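Local structure of CBS domain protein/ACT domain protein (Thermotoga maritima, 1VR9) at residues Arg52-Phe56 / Val109-Leu115; Tyr42-Ile48 / Glu103-Pro107. The protein is of unknown function, but with its tandem CBS domains and an ACT domain it probably senses a small ligand, and a role in magnesium handling is only tentatively assigned. One frame throughout, in Å; residues are numbered along the deposited sequence.

Contact 1: residues Arg52-Phe56 / Val109-Leu115; sequences REGHF and VDEEMRL
The H55 imidazole and the R114 guanidinium lie close together, their planes only 26° apart, with R114 NE 3.0 Å from H55 NE2. The R114 chain runs with CG alongside H55 CD2; a bend at chi2 (-105°) then turns CD toward E53 O and sends the guanidinium on to H55 NE2. The carbonyls of E112 and M113 also come up to the imidazole: H55 CD2 is 3.1 Å from E112 O, while M113 O sits near the ring plane at its edge. M113 O is chiefly engaged by F56 N, in a nearly straight bond of 2.9 Å. G54 O takes up L115 N at 2.9 Å, and a water bridges this same oxygen to L115 O. These two backbone bonds flank the single bridge between H55 and R114. Next to the F56 N–M113 O bond, F56 CB touches V109 CG1 at 3.6 Å. Within 109-115, D110 OD1 receives E112 N in an Asx turn and R114 N from the opposite face of the carboxylate, fixing the type I turn D110-M113. Alanine in place of R114 would probably take away the group that packs beside H55 NE2 and CD2 and leave a gap there. The segments hold the hairpin loops, with adjoining strand ends, between the second and third strands of their sheets, meeting side by side as in a CBS domain pair (Bateman module).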
ATOM      1  N   ARG A  52      13.501   6.479   4.112  1.00 23.63           N
ATOM      2  CA  ARG A  52      14.096   7.672   3.458  1.00 24.02           C
ATOM      3  C   ARG A  52      14.800   7.387   2.139  1.00 24.37           C
ATOM      4  O   ARG A  52      15.059   8.325   1.366  1.00 26.01           O
ATOM      5  CB  ARG A  52      15.040   8.420   4.424  1.00 23.64           C
ATOM      6  CG  ARG A  52      14.242   8.977   5.590  0.50 24.99           C
ATOM      7  CD  ARG A  52      15.000   9.881   6.504  0.50 25.52           C
ATOM      8  NE  ARG A  52      16.111   9.201   7.158  0.50 27.17           N
ATOM      9  CZ  ARG A  52      16.665   9.588   8.302  0.50 28.00           C
ATOM     10  NH1 ARG A  52      16.220  10.666   8.941  0.50 30.31           N
ATOM     11  NH2 ARG A  52      17.675   8.898   8.804  0.50 26.12           N
ATOM     12  N   GLU A  53      15.179   6.133   1.918  1.00 24.70           N
ATOM     13  CA  GLU A  53      15.762   5.668   0.647  1.00 24.67           C
ATOM     14  C   GLU A  53      14.712   5.178  -0.370  1.00 25.28           C
ATOM     15  O   GLU A  53      15.061   4.766  -1.477  1.00 25.91           O
ATOM     16  CB  GLU A  53      16.752   4.546   0.923  1.00 25.46           C
ATOM     17  CG  GLU A  53      17.961   5.014   1.668  1.00 25.37           C
ATOM     18  CD  GLU A  53      18.779   5.979   0.850  1.00 27.61           C
ATOM     19  OE1 GLU A  53      19.245   5.564  -0.233  1.00 28.86           O
ATOM     20  OE2 GLU A  53      18.963   7.138   1.282  1.00 31.26           O
ATOM     21  N   GLY A  54      13.444   5.184   0.014  1.00 24.74           N
ATOM     22  CA  GLY A  54      12.364   4.820  -0.904  1.00 24.92           C
ATOM     23  C   GLY A  54      11.967   3.358  -0.843  1.00 25.47           C
ATOM     24  O   GLY A  54      11.127   2.917  -1.651  1.00 26.24           O
ATOM     25  N   HIS A  55      12.527   2.619   0.117  1.00 25.24           N
ATOM     26  CA  HIS A  55      12.201   1.203   0.303  1.00 25.96           C
ATOM     27  C   HIS A  55      10.849   1.054   0.962  1.00 25.69           C
ATOM     28  O   HIS A  55      10.440   1.871   1.772  1.00 25.37           O
ATOM     29  CB  HIS A  55      13.204   0.458   1.182  1.00 26.84           C
ATOM     30  CG  HIS A  55      14.580   0.356   0.601  1.00 28.80           C
ATOM     31  ND1 HIS A  55      15.703   0.821   1.247  1.00 33.02           N
ATOM     32  CD2 HIS A  55      15.011  -0.192  -0.556  1.00 31.88           C
ATOM     33  CE1 HIS A  55      16.768   0.577   0.504  1.00 32.69           C
ATOM     34  NE2 HIS A  55      16.371  -0.032  -0.601  1.00 33.43           N
ATOM     35  N   PHE A  56      10.176  -0.033   0.635  1.00 26.25           N
ATOM     36  CA  PHE A  56       8.898  -0.347   1.267  1.00 26.07           C
ATOM     37  C   PHE A  56       9.060  -0.821   2.710  1.00 26.10           C
ATOM     38  O   PHE A  56       9.891  -1.701   2.986  1.00 27.08           O
ATOM     39  CB  PHE A  56       8.176  -1.408   0.453  1.00 25.94           C
ATOM     40  CG  PHE A  56       6.996  -1.986   1.156  1.00 24.11           C
ATOM     41  CD1 PHE A  56       5.851  -1.226   1.385  1.00 26.21           C
ATOM     42  CD2 PHE A  56       7.025  -3.307   1.587  1.00 26.44           C
ATOM     43  CE1 PHE A  56       4.775  -1.766   2.035  1.00 25.08           C
ATOM     44  CE2 PHE A  56       5.937  -3.847   2.226  1.00 24.50           C
ATOM     45  CZ  PHE A  56       4.832  -3.095   2.455  1.00 24.09           C
ATOM     46  N   VAL A 109       6.934  -3.492  -5.513  1.00 23.53           N
ATOM     47  CA  VAL A 109       8.345  -3.196  -5.269  1.00 23.48           C
ATOM     48  C   VAL A 109       9.233  -3.754  -6.386  1.00 24.31           C
ATOM     49  O   VAL A 109       8.812  -4.621  -7.163  1.00 23.95           O
ATOM     50  CB  VAL A 109       8.824  -3.736  -3.887  1.00 23.35           C
ATOM     51  CG1 VAL A 109       8.016  -3.135  -2.740  1.00 24.11           C
ATOM     52  CG2 VAL A 109       8.756  -5.238  -3.852  1.00 23.53           C
ATOM     53  N   ASP A 110      10.460  -3.242  -6.462  1.00 24.75           N
ATOM     54  CA  ASP A 110      11.475  -3.787  -7.371  1.00 25.40           C
ATOM     55  C   ASP A 110      12.323  -4.799  -6.610  1.00 26.00           C
ATOM     56  O   ASP A 110      12.019  -5.141  -5.472  1.00 25.39           O
ATOM     57  CB  ASP A 110      12.315  -2.667  -8.029  1.00 25.82           C
ATOM     58  CG  ASP A 110      13.256  -1.961  -7.062  1.00 26.58           C
ATOM     59  OD1 ASP A 110      13.469  -2.443  -5.932  1.00 29.21           O
ATOM     60  OD2 ASP A 110      13.825  -0.911  -7.455  1.00 29.98           O
ATOM     61  N   GLU A 111      13.391  -5.275  -7.237  1.00 26.91           N
ATOM     62  CA  GLU A 111      14.212  -6.331  -6.645  1.00 28.09           C
ATOM     63  C   GLU A 111      15.033  -5.912  -5.423  1.00 28.33           C
ATOM     64  O   GLU A 111      15.504  -6.774  -4.677  1.00 29.40           O
ATOM     65  CB  GLU A 111      15.126  -6.925  -7.706  1.00 28.39           C
ATOM     66  CG  GLU A 111      14.365  -7.648  -8.792  1.00 29.77           C
ATOM     67  CD  GLU A 111      15.271  -8.307  -9.810  1.00 30.65           C
ATOM     68  OE1 GLU A 111      16.504  -8.374  -9.585  1.00 35.78           O
ATOM     69  OE2 GLU A 111      14.739  -8.768 -10.844  1.00 37.11           O
ATOM     70  N   GLU A 112      15.217  -4.610  -5.221  1.00 28.48           N
ATOM     71  CA  GLU A 112      15.858  -4.103  -4.008  1.00 28.03           C
ATOM     72  C   GLU A 112      14.858  -3.628  -2.963  1.00 27.66           C
ATOM     73  O   GLU A 112      15.226  -2.909  -2.048  1.00 27.59           O
ATOM     74  CB  GLU A 112      16.835  -2.970  -4.350  1.00 29.00           C
ATOM     75  CG  GLU A 112      18.081  -3.442  -5.042  1.00 30.65           C
ATOM     76  CD  GLU A 112      17.822  -3.896  -6.458  1.00 33.60           C
ATOM     77  OE1 GLU A 112      17.122  -3.164  -7.191  1.00 37.09           O
ATOM     78  OE2 GLU A 112      18.317  -4.979  -6.836  1.00 37.29           O
HETATM   79  N   MSE A 113      13.590  -4.042  -3.088  1.00 26.46           N
HETATM   80  CA  MSE A 113      12.522  -3.606  -2.196  1.00 26.54           C
HETATM   81  C   MSE A 113      12.186  -2.109  -2.235  1.00 26.03           C
HETATM   82  O   MSE A 113      11.571  -1.608  -1.300  1.00 27.12           O
HETATM   83  CB  MSE A 113      12.769  -4.048  -0.740  1.00 26.11           C
HETATM   84  CG  MSE A 113      12.863  -5.569  -0.510  1.00 27.55           C
HETATM   85 SE   MSE A 113      11.552  -6.768  -1.415  0.50 26.80          SE
HETATM   86  CE  MSE A 113      12.751  -7.349  -2.850  0.50 26.87           C
ATOM     87  N   ARG A 114      12.542  -1.412  -3.314  1.00 26.10           N
ATOM     88  CA  ARG A 114      12.137  -0.015  -3.475  1.00 26.22           C
ATOM     89  C   ARG A 114      10.674   0.021  -3.902  1.00 25.50           C
ATOM     90  O   ARG A 114      10.275  -0.718  -4.792  1.00 23.85           O
ATOM     91  CB  ARG A 114      13.008   0.714  -4.490  1.00 27.88           C
ATOM     92  CG  ARG A 114      14.502   0.689  -4.159  1.00 29.88           C
ATOM     93  CD  ARG A 114      15.026   2.047  -3.616  1.00 32.17           C
ATOM     94  NE  ARG A 114      16.261   1.940  -2.833  1.00 33.60           N
ATOM     95  CZ  ARG A 114      17.472   1.688  -3.333  1.00 33.66           C
ATOM     96  NH1 ARG A 114      17.645   1.507  -4.638  1.00 36.09           N
ATOM     97  NH2 ARG A 114      18.523   1.611  -2.524  1.00 36.13           N
ATOM     98  N   LEU A 115       9.898   0.887  -3.267  1.00 25.40           N
ATOM     99  CA  LEU A 115       8.503   1.086  -3.621  1.00 24.48           C
ATOM    100  C   LEU A 115       8.363   1.706  -5.016  1.00 24.34           C
ATOM    101  O   LEU A 115       8.920   2.774  -5.292  1.00 24.58           O
ATOM    102  CB  LEU A 115       7.831   1.996  -2.585  1.00 24.66           C
ATOM    103  CG  LEU A 115       6.317   2.138  -2.657  1.00 24.86           C
ATOM    104  CD1 LEU A 115       5.637   0.776  -2.508  1.00 24.40           C
ATOM    105  CD2 LEU A 115       5.858   3.065  -1.556  1.00 25.33           C
TER
HETATM  106  O   HOH W   1      10.374   4.578  -3.752  1.00 25.42           O

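Contact 2: residues Tyr42-Ile48 / Glu103-Pro107; sequences YQTNECI and EPYLP
E46 reaches across to the backbone of Y105, its OE1 accepting Y105 N at 2.9 Å on the syn side of the carboxylate. Its other oxygen, OE2, lies 2.7 Å from Y105 O, a separation so short that E46 is probably protonated there. E103 OE1, 3.6 Å from E46 OE1, would probably favour that proton further. The reach comes from an extended chain, with CG anti to the backbone N (chi1 176°), that runs alongside the P104 ring and brings OE1 to 3.1 Å from P104 CD. E46 OE1 also lies in the plane of the Y105 ring, at its edge, near CD2. Deeper in, I48 CD1 packs on P107 CG at 3.8 Å and on Y105 CB. The axes of strands 46-48 and 105-107 come within 8.4 Å, 22° from parallel; these are the central strands of the two sheets that meet in a CBS domain pair. At the other end T44 OG1 rests against P104 CG at 3.4 Å. Two waters bridge the segments, one joining Y42 O to Y105 OH and another donating to E103 OE1 and, weakly, to N45 OD1. Further out, a Schellman motif with Q43 as its C-prime residue ends the helix before T44, Y42 OH bonds to D22, and backbone bonds of C47 to V60 and of I48 to P24 and V26 hold strand 46-50 within its sheet.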
ATOM      1  N   TYR A  42      -7.464  10.348   0.036  1.00 25.12           N
ATOM      2  CA  TYR A  42      -7.779   9.169  -0.760  1.00 25.72           C
ATOM      3  C   TYR A  42      -9.037   8.459  -0.273  1.00 26.67           C
ATOM      4  O   TYR A  42      -9.385   7.397  -0.801  1.00 27.80           O
ATOM      5  CB  TYR A  42      -6.586   8.209  -0.794  1.00 27.06           C
ATOM      6  CG  TYR A  42      -5.526   8.663  -1.751  1.00 25.93           C
ATOM      7  CD1 TYR A  42      -5.608   8.314  -3.091  1.00 29.09           C
ATOM      8  CD2 TYR A  42      -4.484   9.485  -1.342  1.00 27.10           C
ATOM      9  CE1 TYR A  42      -4.681   8.752  -3.996  1.00 29.42           C
ATOM     10  CE2 TYR A  42      -3.523   9.939  -2.257  1.00 27.99           C
ATOM     11  CZ  TYR A  42      -3.629   9.538  -3.586  1.00 27.40           C
ATOM     12  OH  TYR A  42      -2.714   9.932  -4.532  1.00 29.20           O
ATOM     13  N   GLN A  43      -9.721   9.061   0.702  1.00 26.30           N
ATOM     14  CA  GLN A  43     -10.975   8.558   1.246  1.00 26.86           C
ATOM     15  C   GLN A  43     -10.838   7.085   1.601  1.00 26.26           C
ATOM     16  O   GLN A  43     -11.648   6.237   1.169  1.00 26.47           O
ATOM     17  CB  GLN A  43     -12.117   8.779   0.253  1.00 27.00           C
ATOM     18  CG  GLN A  43     -12.243  10.234  -0.205  1.00 27.91           C
ATOM     19  CD  GLN A  43     -13.495  10.518  -0.983  1.00 30.21           C
ATOM     20  OE1 GLN A  43     -13.433  10.851  -2.170  1.00 36.77           O
ATOM     21  NE2 GLN A  43     -14.652  10.399  -0.327  1.00 32.97           N
ATOM     22  N   THR A  44      -9.811   6.784   2.398  1.00 24.99           N
ATOM     23  CA  THR A  44      -9.418   5.425   2.668  1.00 25.44           C
ATOM     24  C   THR A  44      -8.899   5.254   4.127  1.00 25.38           C
ATOM     25  O   THR A  44      -8.880   6.219   4.888  1.00 24.65           O
ATOM     26  CB  THR A  44      -8.394   4.983   1.624  1.00 25.74           C
ATOM     27  OG1 THR A  44      -8.178   3.564   1.710  1.00 29.96           O
ATOM     28  CG2 THR A  44      -7.056   5.732   1.826  1.00 25.26           C
ATOM     29  N   ASN A  45      -8.569   4.022   4.511  1.00 24.46           N
ATOM     30  CA  ASN A  45      -8.132   3.698   5.872  1.00 25.35           C
ATOM     31  C   ASN A  45      -6.780   2.941   5.881  1.00 25.08           C
ATOM     32  O   ASN A  45      -6.476   2.222   6.843  1.00 24.98           O
ATOM     33  CB  ASN A  45      -9.171   2.874   6.610  1.00 26.05           C
ATOM     34  CG  ASN A  45      -9.532   1.600   5.881  1.00 27.35           C
ATOM     35  OD1 ASN A  45      -8.996   1.309   4.808  1.00 30.69           O
ATOM     36  ND2 ASN A  45     -10.465   0.837   6.457  1.00 31.29           N
ATOM     37  N   GLU A  46      -6.028   3.098   4.802  1.00 25.77           N
ATOM     38  CA  GLU A  46      -4.677   2.521   4.657  1.00 25.65           C
ATOM     39  C   GLU A  46      -3.730   3.599   4.119  1.00 25.13           C
ATOM     40  O   GLU A  46      -4.125   4.423   3.289  1.00 25.02           O
ATOM     41  CB  GLU A  46      -4.709   1.376   3.642  1.00 26.04           C
ATOM     42  CG  GLU A  46      -3.325   0.771   3.358  1.00 26.78           C
ATOM     43  CD  GLU A  46      -3.273  -0.111   2.120  1.00 27.22           C
ATOM     44  OE1 GLU A  46      -4.302  -0.250   1.476  1.00 25.22           O
ATOM     45  OE2 GLU A  46      -2.210  -0.696   1.835  1.00 28.38           O
ATOM     46  N   CYS A  47      -2.462   3.569   4.566  1.00 24.94           N
ATOM     47  CA  CYS A  47      -1.412   4.409   4.028  1.00 25.72           C
ATOM     48  C   CYS A  47      -0.205   3.507   3.842  1.00 25.44           C
ATOM     49  O   CYS A  47       0.133   2.761   4.764  1.00 25.68           O
ATOM     50  CB  CYS A  47      -1.072   5.519   5.016  0.50 25.33           C
ATOM     51  SG  CYS A  47      -0.226   6.888   4.254  0.50 24.12           S
ATOM     52  N   ILE A  48       0.407   3.549   2.672  1.00 24.79           N
ATOM     53  CA  ILE A  48       1.629   2.778   2.417  1.00 25.11           C
ATOM     54  C   ILE A  48       2.822   3.586   2.948  1.00 25.00           C
ATOM     55  O   ILE A  48       2.872   4.810   2.789  1.00 25.57           O
ATOM     56  CB  ILE A  48       1.775   2.426   0.899  1.00 24.62           C
ATOM     57  CG1 ILE A  48       0.669   1.423   0.499  1.00 26.79           C
ATOM     58  CG2 ILE A  48       3.144   1.873   0.586  1.00 26.05           C
ATOM     59  CD1 ILE A  48       0.615   1.072  -0.988  1.00 26.81           C
ATOM     60  N   GLU A 103      -6.594  -5.249   1.708  1.00 24.77           N
ATOM     61  CA  GLU A 103      -6.281  -3.837   1.817  1.00 25.15           C
ATOM     62  C   GLU A 103      -6.657  -3.208   0.486  1.00 24.74           C
ATOM     63  O   GLU A 103      -6.604  -3.884  -0.539  1.00 25.93           O
ATOM     64  CB  GLU A 103      -4.779  -3.657   2.060  1.00 25.82           C
ATOM     65  CG  GLU A 103      -4.249  -4.173   3.386  1.00 28.50           C
ATOM     66  CD  GLU A 103      -4.679  -3.350   4.577  1.00 35.15           C
ATOM     67  OE1 GLU A 103      -4.931  -2.132   4.432  1.00 38.62           O
ATOM     68  OE2 GLU A 103      -4.804  -3.942   5.678  1.00 38.65           O
ATOM     69  N   PRO A 104      -7.047  -1.927   0.480  1.00 24.18           N
ATOM     70  CA  PRO A 104      -7.372  -1.253  -0.793  1.00 24.08           C
ATOM     71  C   PRO A 104      -6.228  -1.033  -1.767  1.00 24.24           C
ATOM     72  O   PRO A 104      -6.499  -0.808  -2.955  1.00 24.52           O
ATOM     73  CB  PRO A 104      -7.915   0.095  -0.341  1.00 23.65           C
ATOM     74  CG  PRO A 104      -7.425   0.303   0.993  1.00 24.91           C
ATOM     75  CD  PRO A 104      -7.290  -1.038   1.629  1.00 24.54           C
ATOM     76  N   TYR A 105      -4.990  -1.029  -1.267  1.00 23.21           N
ATOM     77  CA  TYR A 105      -3.806  -0.846  -2.074  1.00 23.41           C
ATOM     78  C   TYR A 105      -2.710  -1.835  -1.706  1.00 23.26           C
ATOM     79  O   TYR A 105      -2.330  -1.959  -0.526  1.00 23.59           O
ATOM     80  CB  TYR A 105      -3.266   0.580  -1.943  1.00 24.38           C
ATOM     81  CG  TYR A 105      -4.248   1.638  -2.327  1.00 24.67           C
ATOM     82  CD1 TYR A 105      -4.325   2.084  -3.633  1.00 25.02           C
ATOM     83  CD2 TYR A 105      -5.074   2.237  -1.378  1.00 25.98           C
ATOM     84  CE1 TYR A 105      -5.218   3.086  -4.004  1.00 28.00           C
ATOM     85  CE2 TYR A 105      -5.972   3.229  -1.740  1.00 27.80           C
ATOM     86  CZ  TYR A 105      -6.034   3.657  -3.044  1.00 26.78           C
ATOM     87  OH  TYR A 105      -6.937   4.654  -3.392  1.00 30.19           O
ATOM     88  N   LEU A 106      -2.247  -2.567  -2.712  1.00 22.36           N
ATOM     89  CA  LEU A 106      -1.182  -3.553  -2.579  1.00 22.33           C
ATOM     90  C   LEU A 106       0.159  -2.927  -3.044  1.00 22.33           C
ATOM     91  O   LEU A 106       0.302  -2.492  -4.205  1.00 21.54           O
ATOM     92  CB  LEU A 106      -1.515  -4.808  -3.394  1.00 22.48           C
ATOM     93  CG  LEU A 106      -0.422  -5.854  -3.567  1.00 22.31           C
ATOM     94  CD1 LEU A 106      -0.003  -6.456  -2.248  1.00 24.16           C
ATOM     95  CD2 LEU A 106      -0.885  -6.948  -4.501  1.00 22.07           C
ATOM     96  N   PRO A 107       1.127  -2.811  -2.123  1.00 22.12           N
ATOM     97  CA  PRO A 107       2.428  -2.281  -2.508  1.00 22.26           C
ATOM     98  C   PRO A 107       3.130  -3.102  -3.591  1.00 22.48           C
ATOM     99  O   PRO A 107       3.046  -4.332  -3.584  1.00 22.85           O
ATOM    100  CB  PRO A 107       3.220  -2.315  -1.183  1.00 23.34           C
ATOM    101  CG  PRO A 107       2.220  -2.239  -0.155  1.00 22.54           C
ATOM    102  CD  PRO A 107       1.071  -3.061  -0.674  1.00 22.26           C
TER
HETATM  103  O   HOH W   2      -9.538   4.611  -2.286  1.00 28.40           O
HETATM  104  O   HOH W   3      -7.410  -1.135   5.424  1.00 34.53           O

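Overall arrangement
The segments alternate along the chain, 42-48, 52-56, 103-107, 109-115, so each contact joins the first CBS domain to the second. Contact 2 uses the start of strands 46-50 and 105-109 and the turns leading into them, and contact 1 the loops that connect these strands to 56-61 and 115-120. Their centres are about 17 Å apart, contact 2 near the middle of the chain and contact 1 at the surface. Apolar side chains connect them: F56 CE1 meets P107 CG at 3.4 Å, and L115 CD2 meets I48 CG2 at 3.7 Å. Corresponding strands and loops of the two domains therefore pair along one continuous interface, consistent with a Bateman module.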